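Local coordinates for protein acyl-coenzyme A oxidase 3 (PDB 5YS9) that oxidises aliphatic acyl-CoA substrates to trans-2-enoyl-CoA with an FAD cofactor, passing the electrons to oxygen to give hydrogen peroxide in peroxisomal fatty acid beta-oxidation, at residues Glu495-Ser500 / Leu510-Glu515; Glu531-Gly536 / Asp540-Glu545; Leu600-Arg603 / Gln608-Asp611. All coordinates share one frame; numbering follows the deposited sequence.

Contact 1. Residues Glu495-Ser500 / Leu510-Glu515; sequences EQATLS and LIEAWE
Glu512 reaches from its helix to the loop at Ala497, where its OE1 lies 3.3 Å from the Ala497 CB methyl. The angle CD-OE1-CB is about 129°, and the methyl stands well out of the carboxylate plane, so it meets the oxygen obliquely from over one face. The carboxylate carbon CD follows at 4.1 Å from the same CB. The side chain spans the gap because CG is anti to the backbone N (chi1 -167°) and the chain beyond it is extended; the backbones keep well apart, with Ala497 CA and Glu512 CA 8.3 Å from each other. The other oxygen, OE2, forms a salt bridge with Arg502, and Arg502 also binds the carbonyl O of Thr498. This joins an irregular loop, running between helices 458-477 and 507-534, to an early turn of the latter in the all-helical C-terminal part of the acyl-CoA oxidase fold. The loop is further shaped by its own hydroxyls: Thr498 OG1 donates to Ser500 OG at 2.8 Å, while Ser500 OG returns a weak bond of 3.2 Å to Thr498 O. One turn further along the helix, Lys516 binds the carbonyl O of Ala497. Phe606, from the loop after helix 598-604, packs against both Glu512 and Ala513, and its backbone is hydrogen-bonded to that of Leu499.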
ATOM      1  N   GLU A 495     -21.510  13.403 -28.875  1.00 58.26           N
ATOM      2  CA  GLU A 495     -20.693  14.513 -29.383  1.00 62.87           C
ATOM      3  C   GLU A 495     -21.177  15.841 -28.782  1.00 58.79           C
ATOM      4  O   GLU A 495     -20.390  16.600 -28.258  1.00 58.13           O
ATOM      5  CB  GLU A 495     -20.697  14.577 -30.926  1.00 62.81           C
ATOM      6  CG  GLU A 495     -20.094  13.344 -31.600  1.00 68.09           C
ATOM      7  CD  GLU A 495     -20.191  13.305 -33.137  1.00 63.03           C
ATOM      8  OE1 GLU A 495     -21.143  13.823 -33.758  1.00 63.46           O
ATOM      9  OE2 GLU A 495     -19.298  12.705 -33.736  1.00 65.23           O
ATOM     10  N   GLN A 496     -22.483  16.071 -28.833  1.00 61.36           N
ATOM     11  CA  GLN A 496     -23.106  17.330 -28.412  1.00 62.75           C
ATOM     12  C   GLN A 496     -23.518  17.296 -26.926  1.00 58.41           C
ATOM     13  O   GLN A 496     -23.658  18.346 -26.317  1.00 55.97           O
ATOM     14  CB  GLN A 496     -24.383  17.636 -29.244  1.00 69.59           C
ATOM     15  CG  GLN A 496     -24.335  17.380 -30.760  1.00 80.23           C
ATOM     16  CD  GLN A 496     -23.613  18.465 -31.543  1.00 81.92           C
ATOM     17  OE1 GLN A 496     -22.497  18.267 -32.040  1.00 83.45           O
ATOM     18  NE2 GLN A 496     -24.255  19.615 -31.666  1.00 78.51           N
ATOM     19  N   ALA A 497     -23.748  16.102 -26.368  1.00 53.04           N
ATOM     20  CA  ALA A 497     -24.318  15.943 -25.008  1.00 51.06           C
ATOM     21  C   ALA A 497     -23.658  16.801 -23.907  1.00 49.50           C
ATOM     22  O   ALA A 497     -22.416  16.934 -23.843  1.00 50.54           O
ATOM     23  CB  ALA A 497     -24.318  14.471 -24.600  1.00 45.54           C
ATOM     24  N   THR A 498     -24.497  17.388 -23.072  1.00 47.18           N
ATOM     25  CA  THR A 498     -24.081  18.188 -21.933  1.00 53.69           C
ATOM     26  C   THR A 498     -25.106  17.978 -20.848  1.00 47.79           C
ATOM     27  O   THR A 498     -26.124  17.352 -21.076  1.00 47.75           O
ATOM     28  CB  THR A 498     -23.968  19.689 -22.240  1.00 54.98           C
ATOM     29  OG1 THR A 498     -25.136  20.131 -22.926  1.00 55.22           O
ATOM     30  CG2 THR A 498     -22.761  19.968 -23.086  1.00 54.63           C
ATOM     31  N   LEU A 499     -24.811  18.447 -19.650  1.00 51.03           N
ATOM     32  CA  LEU A 499     -25.748  18.299 -18.558  1.00 48.69           C
ATOM     33  C   LEU A 499     -27.051  19.024 -18.840  1.00 45.39           C
ATOM     34  O   LEU A 499     -28.110  18.470 -18.642  1.00 45.42           O
ATOM     35  CB  LEU A 499     -25.129  18.829 -17.278  1.00 47.75           C
ATOM     36  CG  LEU A 499     -25.897  18.564 -15.993  1.00 52.62           C
ATOM     37  CD1 LEU A 499     -26.133  17.082 -15.814  1.00 46.77           C
ATOM     38  CD2 LEU A 499     -25.156  19.146 -14.809  1.00 53.88           C
ATOM     39  N   SER A 500     -26.970  20.247 -19.338  1.00 50.83           N
ATOM     40  CA  SER A 500     -28.149  20.979 -19.786  1.00 51.13           C
ATOM     41  C   SER A 500     -29.233  21.100 -18.726  1.00 54.48           C
ATOM     42  O   SER A 500     -30.413  20.981 -19.025  1.00 47.62           O
ATOM     43  CB  SER A 500     -28.729  20.337 -21.039  1.00 55.52           C
ATOM     44  OG  SER A 500     -27.708  19.978 -21.938  1.00 58.93           O
ATOM     45  N   LEU A 510     -26.045  10.401 -15.201  1.00 47.24           N
ATOM     46  CA  LEU A 510     -24.726  10.000 -14.736  1.00 43.79           C
ATOM     47  C   LEU A 510     -24.151   8.864 -15.621  1.00 41.25           C
ATOM     48  O   LEU A 510     -22.950   8.859 -15.927  1.00 34.79           O
ATOM     49  CB  LEU A 510     -24.786   9.581 -13.263  1.00 44.23           C
ATOM     50  CG  LEU A 510     -25.390  10.526 -12.204  1.00 45.57           C
ATOM     51  CD1 LEU A 510     -25.404   9.824 -10.854  1.00 47.10           C
ATOM     52  CD2 LEU A 510     -24.659  11.857 -12.113  1.00 45.33           C
ATOM     53  N   ILE A 511     -24.997   7.934 -16.081  1.00 38.25           N
ATOM     54  CA  ILE A 511     -24.510   6.947 -17.066  1.00 40.23           C
ATOM     55  C   ILE A 511     -24.019   7.628 -18.365  1.00 41.08           C
ATOM     56  O   ILE A 511     -22.903   7.361 -18.862  1.00 34.47           O
ATOM     57  CB  ILE A 511     -25.554   5.872 -17.350  1.00 39.26           C
ATOM     58  CG1 ILE A 511     -25.639   4.920 -16.136  1.00 38.97           C
ATOM     59  CG2 ILE A 511     -25.193   5.078 -18.611  1.00 39.40           C
ATOM     60  CD1 ILE A 511     -26.850   4.007 -16.119  1.00 37.44           C
ATOM     61  N   GLU A 512     -24.837   8.543 -18.867  1.00 42.43           N
ATOM     62  CA  GLU A 512     -24.524   9.235 -20.104  1.00 47.43           C
ATOM     63  C   GLU A 512     -23.205  10.004 -19.946  1.00 42.61           C
ATOM     64  O   GLU A 512     -22.362  10.016 -20.842  1.00 38.79           O
ATOM     65  CB  GLU A 512     -25.681  10.159 -20.495  1.00 50.89           C
ATOM     66  CG  GLU A 512     -25.621  10.699 -21.918  1.00 56.51           C
ATOM     67  CD  GLU A 512     -26.436  11.972 -22.054  1.00 58.72           C
ATOM     68  OE1 GLU A 512     -25.874  13.081 -22.103  1.00 63.49           O
ATOM     69  OE2 GLU A 512     -27.668  11.875 -22.058  1.00 58.09           O
ATOM     70  N   ALA A 513     -23.025  10.603 -18.784  1.00 42.40           N
ATOM     71  CA  ALA A 513     -21.818  11.375 -18.515  1.00 46.29           C
ATOM     72  C   ALA A 513     -20.518  10.517 -18.529  1.00 42.94           C
ATOM     73  O   ALA A 513     -19.489  10.988 -18.971  1.00 38.14           O
ATOM     74  CB  ALA A 513     -21.971  12.118 -17.190  1.00 47.24           C
ATOM     75  N   TRP A 514     -20.590   9.271 -18.047  1.00 39.59           N
ATOM     76  CA  TRP A 514     -19.462   8.315 -18.160  1.00 38.34           C
ATOM     77  C   TRP A 514     -19.262   7.788 -19.594  1.00 37.89           C
ATOM     78  O   TRP A 514     -18.117   7.510 -20.013  1.00 35.38           O
ATOM     79  CB  TRP A 514     -19.588   7.154 -17.135  1.00 37.67           C
ATOM     80  CG  TRP A 514     -19.148   7.611 -15.817  1.00 38.99           C
ATOM     81  CD1 TRP A 514     -19.933   7.934 -14.747  1.00 38.92           C
ATOM     82  CD2 TRP A 514     -17.799   7.908 -15.439  1.00 38.66           C
ATOM     83  NE1 TRP A 514     -19.140   8.411 -13.716  1.00 39.63           N
ATOM     84  CE2 TRP A 514     -17.832   8.404 -14.113  1.00 37.29           C
ATOM     85  CE3 TRP A 514     -16.556   7.813 -16.100  1.00 38.04           C
ATOM     86  CZ2 TRP A 514     -16.666   8.783 -13.419  1.00 37.63           C
ATOM     87  CZ3 TRP A 514     -15.399   8.168 -15.412  1.00 35.74           C
ATOM     88  CH2 TRP A 514     -15.463   8.668 -14.080  1.00 36.55           C
ATOM     89  N   GLU A 515     -20.364   7.634 -20.330  1.00 35.43           N
ATOM     90  CA  GLU A 515     -20.290   7.321 -21.759  1.00 36.60           C
ATOM     91  C   GLU A 515     -19.645   8.464 -22.515  1.00 36.63           C
ATOM     92  O   GLU A 515     -18.800   8.222 -23.400  1.00 39.17           O
ATOM     93  CB  GLU A 515     -21.672   6.942 -22.336  1.00 37.06           C
ATOM     94  CG  GLU A 515     -22.233   5.635 -21.762  1.00 36.46           C
ATOM     95  CD  GLU A 515     -23.572   5.214 -22.376  1.00 42.39           C
ATOM     96  OE1 GLU A 515     -24.208   6.012 -23.110  1.00 49.69           O
ATOM     97  OE2 GLU A 515     -24.005   4.061 -22.142  1.00 42.60           O
TER

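Contact 2. Residues Glu531-Gly536 / Asp540-Glu545; sequences ELTKGG and DQAFEE
Leu532 and Thr533 meet Ala542 and Glu545 without a ring or amide between them; the one flat group among the four, the Glu545 carboxylate, stays outside contact range of residues 531-536. Phe543 leaves the backbone away from residues 531-536, and its ring stacks on Phe529, with helix 458-477 also packed against it. The Ala542 methyl is the shared surface: its CB lies 4.2 Å from Leu532 CB and 4.0 Å from Thr533 CG2. Beside it Leu532 CD1 touches Glu545 CB at 4.0 Å, the two side chains crossing at about a right angle. Thr533 can offer its methyl because CG2 is anti to the carbonyl carbon, and OG1 (chi1 63°) binds back to Phe529 O. A Schellman motif ends helix 507-534, with Gly536 at phi 103° and its N 2.8 Å from Thr533 O; a short turn then pairs it with helix 539-545. Thr336, Tyr348 and Lys624 of the second subunit pack on Asp540, Glu544 and Glu545, and Tyr348 lines an FAD pocket. The closest CA pair, Leu532 to Ala542 at 5.9 Å, falls where Ala542 presents only a methyl; the contact is made by carbon atoms, and the Thr533 hydroxyl is bonded within its own helix.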
ATOM      1  N   GLU A 531      -3.582  10.298 -37.264  1.00 49.76           N
ATOM      2  CA  GLU A 531      -2.633  11.337 -37.695  1.00 55.28           C
ATOM      3  C   GLU A 531      -1.202  10.774 -37.677  1.00 58.40           C
ATOM      4  O   GLU A 531      -0.388  11.090 -38.558  1.00 58.19           O
ATOM      5  CB  GLU A 531      -2.670  12.596 -36.812  1.00 54.91           C
ATOM      6  CG  GLU A 531      -3.903  13.493 -36.914  1.00 64.05           C
ATOM      7  CD  GLU A 531      -3.967  14.525 -35.757  1.00 74.92           C
ATOM      8  OE1 GLU A 531      -5.059  14.723 -35.155  1.00 73.75           O
ATOM      9  OE2 GLU A 531      -2.901  15.122 -35.422  1.00 73.84           O
ATOM     10  N   LEU A 532      -0.899   9.951 -36.672  1.00 57.35           N
ATOM     11  CA  LEU A 532       0.473   9.501 -36.459  1.00 59.95           C
ATOM     12  C   LEU A 532       0.896   8.410 -37.433  1.00 54.09           C
ATOM     13  O   LEU A 532       2.073   8.370 -37.821  1.00 51.06           O
ATOM     14  CB  LEU A 532       0.694   9.061 -35.005  1.00 63.24           C
ATOM     15  CG  LEU A 532       0.870  10.191 -33.978  1.00 60.07           C
ATOM     16  CD1 LEU A 532       0.736   9.583 -32.596  1.00 58.29           C
ATOM     17  CD2 LEU A 532       2.197  10.933 -34.106  1.00 56.47           C
ATOM     18  N   THR A 533      -0.006   7.500 -37.769  1.00 52.63           N
ATOM     19  CA  THR A 533       0.249   6.526 -38.825  1.00 58.91           C
ATOM     20  C   THR A 533       0.342   7.115 -40.241  1.00 61.07           C
ATOM     21  O   THR A 533       1.198   6.729 -41.023  1.00 57.98           O
ATOM     22  CB  THR A 533      -0.740   5.347 -38.785  1.00 60.52           C
ATOM     23  OG1 THR A 533      -2.069   5.811 -39.010  1.00 57.75           O
ATOM     24  CG2 THR A 533      -0.681   4.667 -37.452  1.00 61.33           C
ATOM     25  N   LYS A 534      -0.542   8.054 -40.550  1.00 64.67           N
ATOM     26  CA  LYS A 534      -0.545   8.747 -41.833  1.00 64.71           C
ATOM     27  C   LYS A 534       0.750   9.501 -41.940  1.00 61.93           C
ATOM     28  O   LYS A 534       1.327   9.631 -43.006  1.00 52.82           O
ATOM     29  CB  LYS A 534      -1.714   9.712 -41.938  1.00 68.74           C
ATOM     30  CG  LYS A 534      -2.959   9.108 -42.558  1.00 78.29           C
ATOM     31  CD  LYS A 534      -4.091  10.117 -42.592  1.00 80.42           C
ATOM     32  CE  LYS A 534      -5.411   9.450 -42.919  1.00 82.07           C
ATOM     33  NZ  LYS A 534      -6.562  10.328 -42.582  1.00 78.64           N
ATOM     34  N   GLY A 535       1.183   9.989 -40.792  1.00 60.64           N
ATOM     35  CA  GLY A 535       2.414  10.721 -40.612  1.00 59.24           C
ATOM     36  C   GLY A 535       3.596   9.800 -40.778  1.00 58.21           C
ATOM     37  O   GLY A 535       4.726  10.238 -40.728  1.00 56.49           O
ATOM     38  N   GLY A 536       3.322   8.513 -40.929  1.00 58.09           N
ATOM     39  CA  GLY A 536       4.340   7.524 -41.208  1.00 59.94           C
ATOM     40  C   GLY A 536       4.833   6.602 -40.115  1.00 65.48           C
ATOM     41  O   GLY A 536       5.649   5.734 -40.391  1.00 63.96           O
ATOM     42  N   ASP A 540       2.645  -0.067 -34.201  1.00 58.86           N
ATOM     43  CA  ASP A 540       3.349  -0.163 -32.933  1.00 55.03           C
ATOM     44  C   ASP A 540       3.936   1.146 -32.399  1.00 50.71           C
ATOM     45  O   ASP A 540       3.797   1.415 -31.221  1.00 51.23           O
ATOM     46  CB  ASP A 540       4.441  -1.219 -33.039  1.00 58.13           C
ATOM     47  CG  ASP A 540       3.878  -2.607 -33.169  1.00 61.25           C
ATOM     48  OD1 ASP A 540       2.742  -2.838 -32.687  1.00 53.46           O
ATOM     49  OD2 ASP A 540       4.584  -3.463 -33.751  1.00 70.31           O
ATOM     50  N   GLN A 541       4.577   1.950 -33.242  1.00 50.35           N
ATOM     51  CA  GLN A 541       5.224   3.185 -32.777  1.00 54.23           C
ATOM     52  C   GLN A 541       4.216   4.251 -32.361  1.00 54.53           C
ATOM     53  O   GLN A 541       4.476   5.089 -31.475  1.00 51.57           O
ATOM     54  CB  GLN A 541       6.129   3.763 -33.857  1.00 58.25           C
ATOM     55  CG  GLN A 541       7.381   2.951 -34.151  1.00 62.05           C
ATOM     56  CD  GLN A 541       8.054   3.353 -35.472  1.00 67.22           C
ATOM     57  OE1 GLN A 541       7.394   3.839 -36.413  1.00 57.77           O
ATOM     58  NE2 GLN A 541       9.374   3.144 -35.549  1.00 67.43           N
ATOM     59  N   ALA A 542       3.073   4.229 -33.038  1.00 53.60           N
ATOM     60  CA  ALA A 542       1.964   5.118 -32.731  1.00 50.41           C
ATOM     61  C   ALA A 542       1.356   4.804 -31.362  1.00 49.44           C
ATOM     62  O   ALA A 542       1.151   5.714 -30.566  1.00 52.30           O
ATOM     63  CB  ALA A 542       0.912   5.014 -33.829  1.00 52.48           C
ATOM     64  N   PHE A 543       1.072   3.524 -31.094  1.00 46.10           N
ATOM     65  CA  PHE A 543       0.579   3.105 -29.779  1.00 45.86           C
ATOM     66  C   PHE A 543       1.550   3.494 -28.628  1.00 47.01           C
ATOM     67  O   PHE A 543       1.106   3.962 -27.561  1.00 42.09           O
ATOM     68  CB  PHE A 543       0.308   1.595 -29.769  1.00 43.09           C
ATOM     69  CG  PHE A 543      -0.861   1.187 -30.600  1.00 43.06           C
ATOM     70  CD1 PHE A 543      -2.108   1.806 -30.442  1.00 42.39           C
ATOM     71  CD2 PHE A 543      -0.748   0.149 -31.540  1.00 46.98           C
ATOM     72  CE1 PHE A 543      -3.203   1.406 -31.214  1.00 40.47           C
ATOM     73  CE2 PHE A 543      -1.847  -0.260 -32.310  1.00 40.38           C
ATOM     74  CZ  PHE A 543      -3.069   0.372 -32.141  1.00 40.61           C
ATOM     75  N   GLU A 544       2.861   3.345 -28.868  1.00 49.18           N
ATOM     76  CA  GLU A 544       3.906   3.755 -27.902  1.00 52.04           C
ATOM     77  C   GLU A 544       3.846   5.275 -27.637  1.00 52.41           C
ATOM     78  O   GLU A 544       3.859   5.715 -26.477  1.00 57.05           O
ATOM     79  CB  GLU A 544       5.312   3.386 -28.387  1.00 55.33           C
ATOM     80  CG  GLU A 544       5.540   1.921 -28.747  1.00 62.91           C
ATOM     81  CD  GLU A 544       6.249   1.145 -27.663  1.00 68.55           C
ATOM     82  OE1 GLU A 544       7.506   1.308 -27.560  1.00 61.20           O
ATOM     83  OE2 GLU A 544       5.523   0.395 -26.945  1.00 64.27           O
ATOM     84  N   GLU A 545       3.780   6.064 -28.704  1.00 47.59           N
ATOM     85  CA  GLU A 545       3.539   7.512 -28.584  1.00 53.60           C
ATOM     86  C   GLU A 545       2.292   7.865 -27.780  1.00 48.74           C
ATOM     87  O   GLU A 545       2.233   8.966 -27.244  1.00 50.77           O
ATOM     88  CB  GLU A 545       3.402   8.197 -29.970  1.00 57.64           C
ATOM     89  CG  GLU A 545       4.711   8.539 -30.668  1.00 63.41           C
ATOM     90  CD  GLU A 545       5.617   9.401 -29.812  1.00 69.21           C
ATOM     91  OE1 GLU A 545       5.097  10.250 -29.040  1.00 61.52           O
ATOM     92  OE2 GLU A 545       6.849   9.206 -29.903  1.00 73.57           O
TER

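Contact 3. Residues Leu600-Arg603 / Gln608-Asp611; sequences LFLR and QPKD
Leu602 carries the apolar contact, its CD1 methyl resting on the peptide that links Gln608 to Pro609. CD1 stands almost directly above the carbonyl carbon, 3.7 Å from Gln608 C, over the face of the peptide plane. The side chain starts off to one side, and with chi1 at -105° its end swings back to reach the peptide. Pro609 extends this surface, CD lying 4.2 Å from Leu602 CD1. Hydrogen bonding belongs to the other side of the pair, where helix 609-628 begins. Gln608 N donates to Asp611 OD2 at 2.9 Å, nearly straight at 167°, on the anti side and 27° out of the carboxylate plane; Asp611 N in turn bonds to Gln608 O at 2.7 Å. The second bond holds the carbonyl of the peptide under the leucine; the first holds the peptide before it. Charge enters through the second subunit: Arg603 forms a salt bridge with Asp613 of that subunit and packs on its Pro609, while Leu602 touches its Arg603. The contact closes the short connection between helices 598-604 and 609-628, at the dimer interface. Its chemistry is divided between a methyl on a peptide face and a carboxylate at a helix start, which would probably favour ionised Asp611.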
ATOM      1  N   LEU A 600     -12.012  15.360 -16.387  1.00 47.98           N
ATOM      2  CA  LEU A 600     -12.489  14.672 -17.555  1.00 45.71           C
ATOM      3  C   LEU A 600     -13.781  15.300 -18.013  1.00 45.79           C
ATOM      4  O   LEU A 600     -13.981  15.535 -19.186  1.00 46.00           O
ATOM      5  CB  LEU A 600     -12.796  13.236 -17.167  1.00 48.34           C
ATOM      6  CG  LEU A 600     -11.852  12.094 -17.504  1.00 49.43           C
ATOM      7  CD1 LEU A 600     -10.403  12.513 -17.522  1.00 44.38           C
ATOM      8  CD2 LEU A 600     -12.076  10.945 -16.545  1.00 50.85           C
ATOM      9  N   PHE A 601     -14.661  15.555 -17.063  1.00 47.06           N
ATOM     10  CA  PHE A 601     -15.957  16.174 -17.307  1.00 49.28           C
ATOM     11  C   PHE A 601     -15.934  17.628 -17.752  1.00 49.87           C
ATOM     12  O   PHE A 601     -16.742  18.041 -18.558  1.00 47.06           O
ATOM     13  CB  PHE A 601     -16.884  15.913 -16.136  1.00 49.35           C
ATOM     14  CG  PHE A 601     -16.990  14.465 -15.800  1.00 45.92           C
ATOM     15  CD1 PHE A 601     -16.057  13.865 -14.989  1.00 46.44           C
ATOM     16  CD2 PHE A 601     -17.984  13.699 -16.343  1.00 42.31           C
ATOM     17  CE1 PHE A 601     -16.138  12.528 -14.695  1.00 46.40           C
ATOM     18  CE2 PHE A 601     -18.071  12.359 -16.056  1.00 46.58           C
ATOM     19  CZ  PHE A 601     -17.147  11.774 -15.234  1.00 46.42           C
ATOM     20  N   LEU A 602     -15.011  18.394 -17.195  1.00 52.56           N
ATOM     21  CA  LEU A 602     -14.765  19.765 -17.636  1.00 54.30           C
ATOM     22  C   LEU A 602     -14.244  19.812 -19.081  1.00 54.69           C
ATOM     23  O   LEU A 602     -14.756  20.527 -19.928  1.00 55.48           O
ATOM     24  CB  LEU A 602     -13.782  20.475 -16.688  1.00 57.22           C
ATOM     25  CG  LEU A 602     -14.344  21.522 -15.686  1.00 63.10           C
ATOM     26  CD1 LEU A 602     -15.811  21.328 -15.311  1.00 57.59           C
ATOM     27  CD2 LEU A 602     -13.457  21.632 -14.429  1.00 59.75           C
ATOM     28  N   ARG A 603     -13.227  19.026 -19.353  1.00 56.96           N
ATOM     29  CA  ARG A 603     -12.588  19.028 -20.645  1.00 57.63           C
ATOM     30  C   ARG A 603     -13.513  18.623 -21.805  1.00 58.07           C
ATOM     31  O   ARG A 603     -13.383  19.183 -22.883  1.00 55.77           O
ATOM     32  CB  ARG A 603     -11.375  18.116 -20.577  1.00 61.18           C
ATOM     33  CG  ARG A 603     -10.483  18.138 -21.787  1.00 66.11           C
ATOM     34  CD  ARG A 603     -10.739  16.965 -22.719  1.00 67.65           C
ATOM     35  NE  ARG A 603      -9.468  16.538 -23.295  1.00 64.77           N
ATOM     36  CZ  ARG A 603      -8.903  17.040 -24.388  1.00 62.18           C
ATOM     37  NH1 ARG A 603      -7.744  16.535 -24.792  1.00 73.18           N
ATOM     38  NH2 ARG A 603      -9.480  18.001 -25.101  1.00 61.30           N
ATOM     39  N   GLN A 608     -19.794  22.315 -16.301  1.00 48.06           N
ATOM     40  CA  GLN A 608     -19.050  23.567 -16.200  1.00 55.69           C
ATOM     41  C   GLN A 608     -18.601  23.722 -14.728  1.00 57.57           C
ATOM     42  O   GLN A 608     -19.066  22.961 -13.852  1.00 50.70           O
ATOM     43  CB  GLN A 608     -19.932  24.745 -16.655  1.00 59.78           C
ATOM     44  CG  GLN A 608     -20.517  24.649 -18.075  1.00 60.54           C
ATOM     45  CD  GLN A 608     -22.007  25.001 -18.085  1.00 67.70           C
ATOM     46  OE1 GLN A 608     -22.865  24.207 -17.651  1.00 66.03           O
ATOM     47  NE2 GLN A 608     -22.317  26.204 -18.535  1.00 67.07           N
ATOM     48  N   PRO A 609     -17.684  24.683 -14.448  1.00 60.01           N
ATOM     49  CA  PRO A 609     -17.206  24.958 -13.088  1.00 56.97           C
ATOM     50  C   PRO A 609     -18.275  24.920 -11.994  1.00 60.11           C
ATOM     51  O   PRO A 609     -18.043  24.346 -10.937  1.00 58.59           O
ATOM     52  CB  PRO A 609     -16.623  26.348 -13.232  1.00 61.19           C
ATOM     53  CG  PRO A 609     -15.990  26.293 -14.604  1.00 62.50           C
ATOM     54  CD  PRO A 609     -16.884  25.435 -15.446  1.00 61.29           C
ATOM     55  N   LYS A 610     -19.450  25.475 -12.262  1.00 63.00           N
ATOM     56  CA  LYS A 610     -20.518  25.482 -11.271  1.00 65.41           C
ATOM     57  C   LYS A 610     -21.085  24.065 -11.025  1.00 66.63           C
ATOM     58  O   LYS A 610     -21.594  23.792  -9.946  1.00 76.27           O
ATOM     59  CB  LYS A 610     -21.644  26.451 -11.690  1.00 76.59           C
ATOM     60  CG  LYS A 610     -22.370  27.141 -10.531  1.00 82.84           C
ATOM     61  CD  LYS A 610     -23.849  27.439 -10.831  1.00 85.94           C
ATOM     62  CE  LYS A 610     -24.283  28.851 -10.422  1.00 85.67           C
ATOM     63  NZ  LYS A 610     -24.071  29.832 -11.533  1.00 88.46           N
ATOM     64  N   ASP A 611     -21.015  23.166 -12.003  1.00 62.65           N
ATOM     65  CA  ASP A 611     -21.593  21.823 -11.834  1.00 59.37           C
ATOM     66  C   ASP A 611     -20.777  20.891 -10.931  1.00 56.94           C
ATOM     67  O   ASP A 611     -21.326  19.969 -10.337  1.00 58.85           O
ATOM     68  CB  ASP A 611     -21.808  21.165 -13.189  1.00 59.85           C
ATOM     69  CG  ASP A 611     -22.800  21.924 -14.075  1.00 60.32           C
ATOM     70  OD1 ASP A 611     -23.844  22.378 -13.563  1.00 56.67           O
ATOM     71  OD2 ASP A 611     -22.524  22.051 -15.299  1.00 66.52           O
TER

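All three contacts lie far from the centre of the chain, in its helical C-terminal part. Contacts 1 and 3 are surface contacts; contact 2 is partly buried, with Ala542 enclosed. Contacts 1 and 2 share helix 507-534, one near its start and the other at its end, with centres about 30 Å apart. Contact 3 adjoins contact 1, centres about 11 Å apart: the ring of Phe601 meets Trp514 edge-to-face, with Trp514 CZ2 3.5 Å from Phe601 CZ. The second subunit reaches contacts 2 and 3, whereas no other chain of the assembly touches contact 1. An arginine of the same chain answers the acid of contact 1, apolar groups join contact 2, and beside contact 3 an arginine pairs with an acid of the second subunit.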